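Local coordinates for protein inulin fructotransferase (Bacillus sp. snu-7, PDB 2INV) that releases the terminal difructose unit of inulin as a cyclic di-fructose anhydride by intramolecular fructosyl transfer, at residues V73-S78 against S136-R141; Y15-W20 against A36-I41; I113-S118 against N159-I164. All coordinates share one frame; numbering follows the deposited sequence.

Contact 1: V73-S78 against S136-R141. With 2PO (phosphonate), chain G.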
# COMPACT_ATOMS: atom_id res chain seq x y z
N VAL A 73 -18.20 24.11 -4.12
CA VAL A 73 -17.87 24.17 -2.70
C VAL A 73 -16.47 24.69 -2.47
O VAL A 73 -15.50 24.14 -2.99
CB VAL A 73 -17.95 22.79 -2.03
CG1 VAL A 73 -17.55 22.89 -0.57
CG2 VAL A 73 -19.36 22.23 -2.15
N VAL A 74 -16.37 25.75 -1.67
CA VAL A 74 -15.07 26.32 -1.36
C VAL A 74 -14.70 25.87 0.04
O VAL A 74 -15.37 26.20 1.02
CB VAL A 74 -15.13 27.85 -1.46
CG1 VAL A 74 -13.85 28.46 -0.95
CG2 VAL A 74 -15.37 28.26 -2.91
N VAL A 75 -13.64 25.08 0.11
CA VAL A 75 -13.16 24.55 1.38
C VAL A 75 -11.99 25.37 1.87
O VAL A 75 -10.91 25.37 1.28
CB VAL A 75 -12.74 23.07 1.23
CG1 VAL A 75 -12.23 22.54 2.56
CG2 VAL A 75 -13.93 22.25 0.75
N ASP A 76 -12.22 26.08 2.97
CA ASP A 76 -11.20 26.92 3.54
C ASP A 76 -10.97 26.68 5.03
O ASP A 76 -10.54 27.57 5.74
CB ASP A 76 -11.54 28.39 3.28
CG ASP A 76 -12.82 28.81 3.95
OD1 ASP A 76 -13.70 27.94 4.19
OD2 ASP A 76 -12.98 30.02 4.22
N VAL A 77 -11.28 25.48 5.50
CA VAL A 77 -11.01 25.17 6.87
C VAL A 77 -10.11 23.96 6.93
O VAL A 77 -10.28 22.99 6.19
CB VAL A 77 -12.29 24.97 7.71
CG1 VAL A 77 -13.18 23.96 7.13
CG2 VAL A 77 -11.89 24.52 9.11
N SER A 78 -9.11 24.06 7.80
CA SER A 78 -8.17 22.99 7.98
C SER A 78 -8.79 21.85 8.73
O SER A 78 -9.67 22.03 9.57
CB SER A 78 -6.95 23.50 8.74
OG SER A 78 -6.04 24.15 7.87
N SER A 136 -4.07 22.49 6.30
CA SER A 136 -3.52 21.22 6.69
C SER A 136 -4.57 20.22 7.13
O SER A 136 -5.66 20.57 7.57
CB SER A 136 -2.50 21.44 7.80
OG SER A 136 -1.75 20.26 8.05
N GLY A 137 -4.19 18.95 7.02
CA GLY A 137 -5.04 17.84 7.43
C GLY A 137 -6.40 17.63 6.77
O GLY A 137 -7.25 16.94 7.34
N ILE A 138 -6.62 18.19 5.59
CA ILE A 138 -7.92 17.99 4.94
C ILE A 138 -8.00 16.59 4.34
O ILE A 138 -7.07 16.14 3.66
CB ILE A 138 -8.20 19.06 3.88
CG1 ILE A 138 -8.27 20.43 4.56
CG2 ILE A 138 -9.51 18.76 3.17
CD1 ILE A 138 -8.50 21.58 3.62
N VAL A 139 -9.12 15.93 4.59
CA VAL A 139 -9.36 14.57 4.14
C VAL A 139 -10.64 14.43 3.30
O VAL A 139 -11.72 14.86 3.73
CB VAL A 139 -9.44 13.63 5.36
CG1 VAL A 139 -9.62 12.19 4.90
CG2 VAL A 139 -8.19 13.78 6.20
N PHE A 140 -10.52 13.82 2.12
CA PHE A 140 -11.65 13.58 1.22
C PHE A 140 -11.71 12.07 1.09
O PHE A 140 -10.79 11.47 0.53
CB PHE A 140 -11.38 14.16 -0.16
CG PHE A 140 -11.64 15.63 -0.27
CD1 PHE A 140 -12.92 16.13 -0.47
CD2 PHE A 140 -10.58 16.52 -0.21
CE1 PHE A 140 -13.13 17.49 -0.61
CE2 PHE A 140 -10.78 17.89 -0.34
CZ PHE A 140 -12.07 18.37 -0.55
N ARG A 141 -12.78 11.43 1.56
CA ARG A 141 -12.80 9.99 1.44
C ARG A 141 -14.12 9.27 1.29
O ARG A 141 -15.18 9.74 1.72
CB ARG A 141 -12.05 9.38 2.61
CG ARG A 141 -12.79 9.49 3.92
CD ARG A 141 -11.95 9.02 5.08
NE ARG A 141 -11.61 7.61 4.96
CZ ARG A 141 -10.83 6.97 5.83
NH1 ARG A 141 -10.32 7.61 6.87
NH2 ARG A 141 -10.58 5.68 5.66
P 2PO G . -13.40 4.19 7.73
O1P 2PO G . -13.17 5.61 8.36
O2P 2PO G . -14.56 4.34 6.65
O3P 2PO G . -13.54 3.04 8.68

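Contact 2: Y15-W20 against A36-I41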
# COMPACT_ATOMS: atom_id res chain seq x y z
N TYR A 15 -21.58 16.47 10.76
CA TYR A 15 -22.82 16.79 10.06
C TYR A 15 -23.12 15.65 9.09
O TYR A 15 -22.22 14.93 8.66
CB TYR A 15 -22.71 18.08 9.23
CG TYR A 15 -22.22 19.33 9.94
CD1 TYR A 15 -20.89 19.45 10.34
CD2 TYR A 15 -23.07 20.42 10.14
CE1 TYR A 15 -20.41 20.63 10.91
CE2 TYR A 15 -22.60 21.61 10.71
CZ TYR A 15 -21.28 21.70 11.09
OH TYR A 15 -20.80 22.87 11.66
N ASP A 16 -24.40 15.51 8.74
CA ASP A 16 -24.85 14.49 7.78
C ASP A 16 -25.47 15.41 6.73
O ASP A 16 -26.36 16.19 7.05
CB ASP A 16 -25.94 13.63 8.41
CG ASP A 16 -26.59 12.69 7.40
OD1 ASP A 16 -27.02 13.17 6.33
OD2 ASP A 16 -26.71 11.47 7.69
N VAL A 17 -25.02 15.36 5.48
CA VAL A 17 -25.60 16.28 4.51
C VAL A 17 -27.12 16.20 4.36
O VAL A 17 -27.75 17.22 4.05
CB VAL A 17 -24.95 16.17 3.10
CG1 VAL A 17 -23.51 16.65 3.15
CG2 VAL A 17 -25.03 14.75 2.57
N THR A 18 -27.73 15.04 4.62
CA THR A 18 -29.18 14.93 4.46
C THR A 18 -30.07 15.52 5.56
O THR A 18 -31.25 15.79 5.31
CB THR A 18 -29.61 13.44 4.26
OG1 THR A 18 -29.46 12.73 5.50
CG2 THR A 18 -28.74 12.78 3.20
N THR A 19 -29.54 15.75 6.77
CA THR A 19 -30.35 16.29 7.86
C THR A 19 -30.22 17.79 8.07
O THR A 19 -31.01 18.40 8.78
CB THR A 19 -29.96 15.69 9.22
OG1 THR A 19 -28.56 15.91 9.45
CG2 THR A 19 -30.26 14.21 9.27
N TRP A 20 -29.21 18.38 7.44
CA TRP A 20 -28.93 19.78 7.63
C TRP A 20 -29.67 20.76 6.72
O TRP A 20 -29.42 20.82 5.51
CB TRP A 20 -27.42 19.96 7.53
CG TRP A 20 -27.00 21.35 7.58
CD1 TRP A 20 -26.93 22.22 6.54
CD2 TRP A 20 -26.59 22.07 8.74
NE1 TRP A 20 -26.51 23.45 6.98
CE2 TRP A 20 -26.30 23.39 8.33
CE3 TRP A 20 -26.46 21.74 10.10
CZ2 TRP A 20 -25.87 24.37 9.22
CZ3 TRP A 20 -26.03 22.72 10.99
CH2 TRP A 20 -25.74 24.02 10.54
N ALA A 36 -24.62 23.67 -2.26
CA ALA A 36 -25.17 24.73 -1.43
C ALA A 36 -25.18 24.30 0.03
O ALA A 36 -24.86 25.09 0.92
CB ALA A 36 -26.58 25.08 -1.89
N VAL A 37 -25.56 23.05 0.26
CA VAL A 37 -25.63 22.47 1.60
C VAL A 37 -24.29 22.47 2.30
O VAL A 37 -24.18 22.92 3.44
CB VAL A 37 -26.16 21.02 1.54
CG1 VAL A 37 -26.24 20.43 2.93
CG2 VAL A 37 -27.52 21.00 0.86
N ILE A 38 -23.26 21.96 1.62
CA ILE A 38 -21.94 21.90 2.22
C ILE A 38 -21.39 23.30 2.48
O ILE A 38 -20.78 23.55 3.51
CB ILE A 38 -20.96 21.10 1.35
CG1 ILE A 38 -21.51 19.68 1.16
CG2 ILE A 38 -19.59 21.04 2.01
CD1 ILE A 38 -20.67 18.80 0.25
N ASN A 39 -21.62 24.23 1.55
CA ASN A 39 -21.13 25.58 1.79
C ASN A 39 -21.78 26.17 3.04
O ASN A 39 -21.12 26.87 3.81
CB ASN A 39 -21.38 26.49 0.58
CG ASN A 39 -20.34 26.31 -0.51
OD1 ASN A 39 -19.16 26.10 -0.23
ND2 ASN A 39 -20.77 26.40 -1.77
N ASP A 40 -23.06 25.85 3.28
CA ASP A 40 -23.71 26.37 4.48
C ASP A 40 -23.16 25.68 5.71
O ASP A 40 -23.08 26.29 6.78
CB ASP A 40 -25.24 26.19 4.43
CG ASP A 40 -25.95 26.99 5.51
OD1 ASP A 40 -25.88 28.23 5.49
OD2 ASP A 40 -26.59 26.37 6.38
N ILE A 41 -22.77 24.41 5.58
CA ILE A 41 -22.20 23.71 6.73
C ILE A 41 -20.85 24.33 7.08
O ILE A 41 -20.59 24.63 8.23
CB ILE A 41 -22.01 22.20 6.47
CG1 ILE A 41 -23.37 21.49 6.47
CG2 ILE A 41 -21.12 21.61 7.56
CD1 ILE A 41 -23.33 20.08 5.92

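Contact 3: I113-S118 against N159-I164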
# COMPACT_ATOMS: atom_id res chain seq x y z
N ILE A 113 -22.16 11.95 -5.98
CA ILE A 113 -22.34 13.37 -6.23
C ILE A 113 -22.19 13.63 -7.71
O ILE A 113 -21.14 13.35 -8.30
CB ILE A 113 -21.31 14.25 -5.49
CG1 ILE A 113 -21.60 14.26 -3.99
CG2 ILE A 113 -21.35 15.67 -6.05
CD1 ILE A 113 -20.65 15.10 -3.19
N ARG A 114 -23.25 14.14 -8.31
CA ARG A 114 -23.21 14.45 -9.72
C ARG A 114 -22.84 15.91 -9.83
O ARG A 114 -23.54 16.80 -9.35
CB ARG A 114 -24.56 14.16 -10.35
CG ARG A 114 -25.21 12.91 -9.79
CD ARG A 114 -26.03 12.26 -10.85
NE ARG A 114 -26.94 13.24 -11.43
CZ ARG A 114 -27.38 13.21 -12.68
NH1 ARG A 114 -27.01 12.25 -13.49
NH2 ARG A 114 -28.19 14.17 -13.11
N VAL A 115 -21.67 16.10 -10.43
CA VAL A 115 -21.08 17.41 -10.62
C VAL A 115 -21.74 18.08 -11.82
O VAL A 115 -21.54 17.68 -12.97
CB VAL A 115 -19.57 17.24 -10.86
CG1 VAL A 115 -18.91 18.59 -11.06
CG2 VAL A 115 -18.95 16.51 -9.68
N LEU A 116 -22.54 19.11 -11.54
CA LEU A 116 -23.24 19.85 -12.58
C LEU A 116 -22.83 21.31 -12.46
O LEU A 116 -23.67 22.21 -12.48
CB LEU A 116 -24.75 19.71 -12.37
CG LEU A 116 -25.22 18.26 -12.24
CD1 LEU A 116 -26.67 18.23 -11.76
CD2 LEU A 116 -25.07 17.56 -13.58
N THR A 117 -21.52 21.53 -12.34
CA THR A 117 -20.98 22.86 -12.19
C THR A 117 -21.04 23.75 -13.42
O THR A 117 -21.01 23.28 -14.56
CB THR A 117 -19.53 22.80 -11.70
OG1 THR A 117 -18.79 21.88 -12.51
CG2 THR A 117 -19.48 22.35 -10.25
N SER A 118 -21.11 25.04 -13.16
CA SER A 118 -21.17 26.07 -14.19
C SER A 118 -19.75 26.46 -14.60
O SER A 118 -18.81 26.34 -13.81
CB SER A 118 -21.89 27.31 -13.66
OG SER A 118 -23.22 26.99 -13.25
N ASN A 159 -15.57 18.08 -20.71
CA ASN A 159 -16.83 18.56 -20.18
C ASN A 159 -16.62 19.72 -19.23
O ASN A 159 -17.55 20.18 -18.59
CB ASN A 159 -17.61 17.42 -19.50
CG ASN A 159 -16.91 16.87 -18.28
OD1 ASN A 159 -16.04 17.52 -17.69
ND2 ASN A 159 -17.31 15.67 -17.88
N GLY A 160 -15.38 20.19 -19.17
CA GLY A 160 -15.03 21.33 -18.34
C GLY A 160 -15.27 21.23 -16.84
O GLY A 160 -15.22 22.25 -16.15
N LYS A 161 -15.52 20.03 -16.33
CA LYS A 161 -15.77 19.89 -14.90
C LYS A 161 -14.55 19.33 -14.16
O LYS A 161 -13.76 18.58 -14.73
CB LYS A 161 -16.94 18.96 -14.65
CG LYS A 161 -18.27 19.47 -15.19
CD LYS A 161 -19.24 18.32 -15.36
CE LYS A 161 -20.58 18.79 -15.90
NZ LYS A 161 -21.62 17.74 -15.78
N THR A 162 -14.39 19.71 -12.90
CA THR A 162 -13.29 19.19 -12.09
C THR A 162 -13.89 18.69 -10.78
O THR A 162 -14.82 19.30 -10.25
CB THR A 162 -12.21 20.24 -11.79
OG1 THR A 162 -11.60 20.66 -13.02
CG2 THR A 162 -11.13 19.62 -10.90
N GLY A 163 -13.36 17.58 -10.27
CA GLY A 163 -13.87 17.00 -9.05
C GLY A 163 -13.38 17.66 -7.77
O GLY A 163 -14.17 18.23 -7.01
N ILE A 164 -12.09 17.53 -7.51
CA ILE A 164 -11.49 18.12 -6.31
C ILE A 164 -10.23 18.85 -6.73
O ILE A 164 -9.34 18.27 -7.36
CB ILE A 164 -11.10 17.04 -5.29
CG1 ILE A 164 -12.36 16.38 -4.74
CG2 ILE A 164 -10.28 17.66 -4.15
CD1 ILE A 164 -12.09 15.18 -3.83
O HOH W 1 -18.37 23.07 -15.47

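Contact 1: V73-S78 against S136-R141
V75 and I138 meet tip to tip between successive turns of the right-handed parallel beta-helix, with V75 CG1 4.0 Å from I138 CD1. CG1 of V75 stands opposite the backbone N (chi1 179°), which sends this methyl to I138 while the other branch, CG2, comes obliquely to the F140 ring, 4.5 Å from CZ. Branched and aromatic residues suit these inward positions, since they fill the core together with V127 of strand 123-127, which touches all three.

Between the two segments the one hydrogen bond lies at the bend after strand 73-75. The backbone N-H of S136 donates to S78 OG (3.0 Å, 166° at the hydrogen), a nearly straight bond for which a small hydroxyl residue is well suited. The hydroxyl of S136 has other partners, the carbonyl of F89 of the second subunit and D171 O. G137, at positive phi, lets the chain turn here before the strand resumes at V139. The V77 carbonyl is less well served: I138 CD1 lies 3.4 Å from V77 O, which is buried and has no hydrogen-bond partner in the model.

At the far end the R141 guanidinium presents a face to the phosphonate, CZ lying 3.7 Å from O1P. R141 of each of the other two subunits packs beside it, so the anion probably offsets positive charge gathered at the trimer interface, while the V75-I138-F140 cluster adds apolar contact to the hydrogen bonding that joins the turns.

Contact 2: Y15-W20 against A36-I41
A single isoleucine, I41, lays two of its branches on two aromatic faces: CG2 rests over the centre of the Y15 ring, and CG1 sits over the five-membered ring of W20, 3.6 Å from its centroid and 9° off the normal. Both are CH-pi contacts, and beta branching suits I41 to them, since with CG2 anti to the backbone N and CG1 anti to the carbonyl carbon (chi1 -73°) the two arms diverge. The rings also meet each other, Y15 CD2 standing 3.6 Å above the W20 plane on the face that I41 CG1 touches. The phenol OH reaches past I41 to D44 and R48.

W20 adds a polar grip at its edge. NE1 donates to D40 OD2 at 3.0 Å, with a bent N-H angle of 143°; the oxygen lies close to the indole plane and offers its anti lone pair, the carboxylate being turned 46° from the ring. A phenylalanine here would lack the indole N-H and would probably leave D40 OD2 without this donor, its carboxylate set freer to turn.

Helix 30-48 probably caps the N-terminal end of the beta-helix, as in other pectate-lyase-like folds, packing here beside strand 14-16, which pairs with strand 58-62. V17 and V37 are small enough to bring the two backbones near: V37 CG1 lies 3.7 Å from V17 O, and V17 CG1 is 4.1 Å from I38 CG1, with I60 of the adjoining strand touching both V17 and I38.

Where the strand ends, D16 shapes the bend by an Asx turn. Its OD1 accepts from T18 N and also from T18 OG1, the latter at 2.6 Å and from above the carboxylate plane.

Contact 3: I113-S118 against N159-I164
K161 lies across the end of strand 111-115, and its long aliphatic chain meets V115 and T117 before its amine is bound. CB is 4.1 Å from V115 CG1, with T117 OG1 at a similar distance. CG, placed anti to the carbonyl carbon by a chi1 of -64°, comes closer to the hydroxyl, 3.6 Å from T117 OG1. From there the chain runs extended, so that CD and CE travel past the V115 carbonyl, CE at 3.3 Å from V115 O. The tip, NZ, donates to that same V115 O at 2.8 Å, in the carbonyl plane and with a C=O...N angle of 157°; a second acceptor, G147 O, lies beyond the two segments. L116 lies alongside, pointing the same way, its CD2 near the amine. A lysine suits the place because its flexible methylene chain can pass close along V115 and T117 and carry the amine to backbone acceptors.

The T117 hydroxyl is bonded to P122 O, and the same oxygen meets K161 CG by van der Waals contact. A water adds a looser link, donating to T117 O and weakly to G160 O. The lysine's starting point is set by an Asx turn: N159 OD1 accepts K161 N at 2.9 Å, with G160 at positive phi, a conformation favourable to glycine, in the middle. The chain then turns a corner at G163 to enter the next face of the beta-helix.

The K161 ammonium thus ties the two turns by a charge-assisted hydrogen bond to V115 O, and the carbonyl dipoles of V115 and G147 probably ease its positive charge at a partly buried site.

In the fold
Contacts 1 and 2 are buried, whereas contact 3 is only partly so, and their chemistry follows. Contact 1 joins turns of the beta-helix through core side chains and reaches the subunit interface; contact 2 seats helix 30-48 on the first strand through aromatic and aliphatic faces; contact 3, on loops at a strand end, relies on a charged tip, carbonyls and a water. Contacts 1 and 2 touch where N39 of the helix probably bonds to V74 N and I38 packs on V73. Contacts 1 and 3 share the interior through F140 and I164, and strands 135-146 and 111-115 are neighbours. Contacts 2 and 3 do not touch.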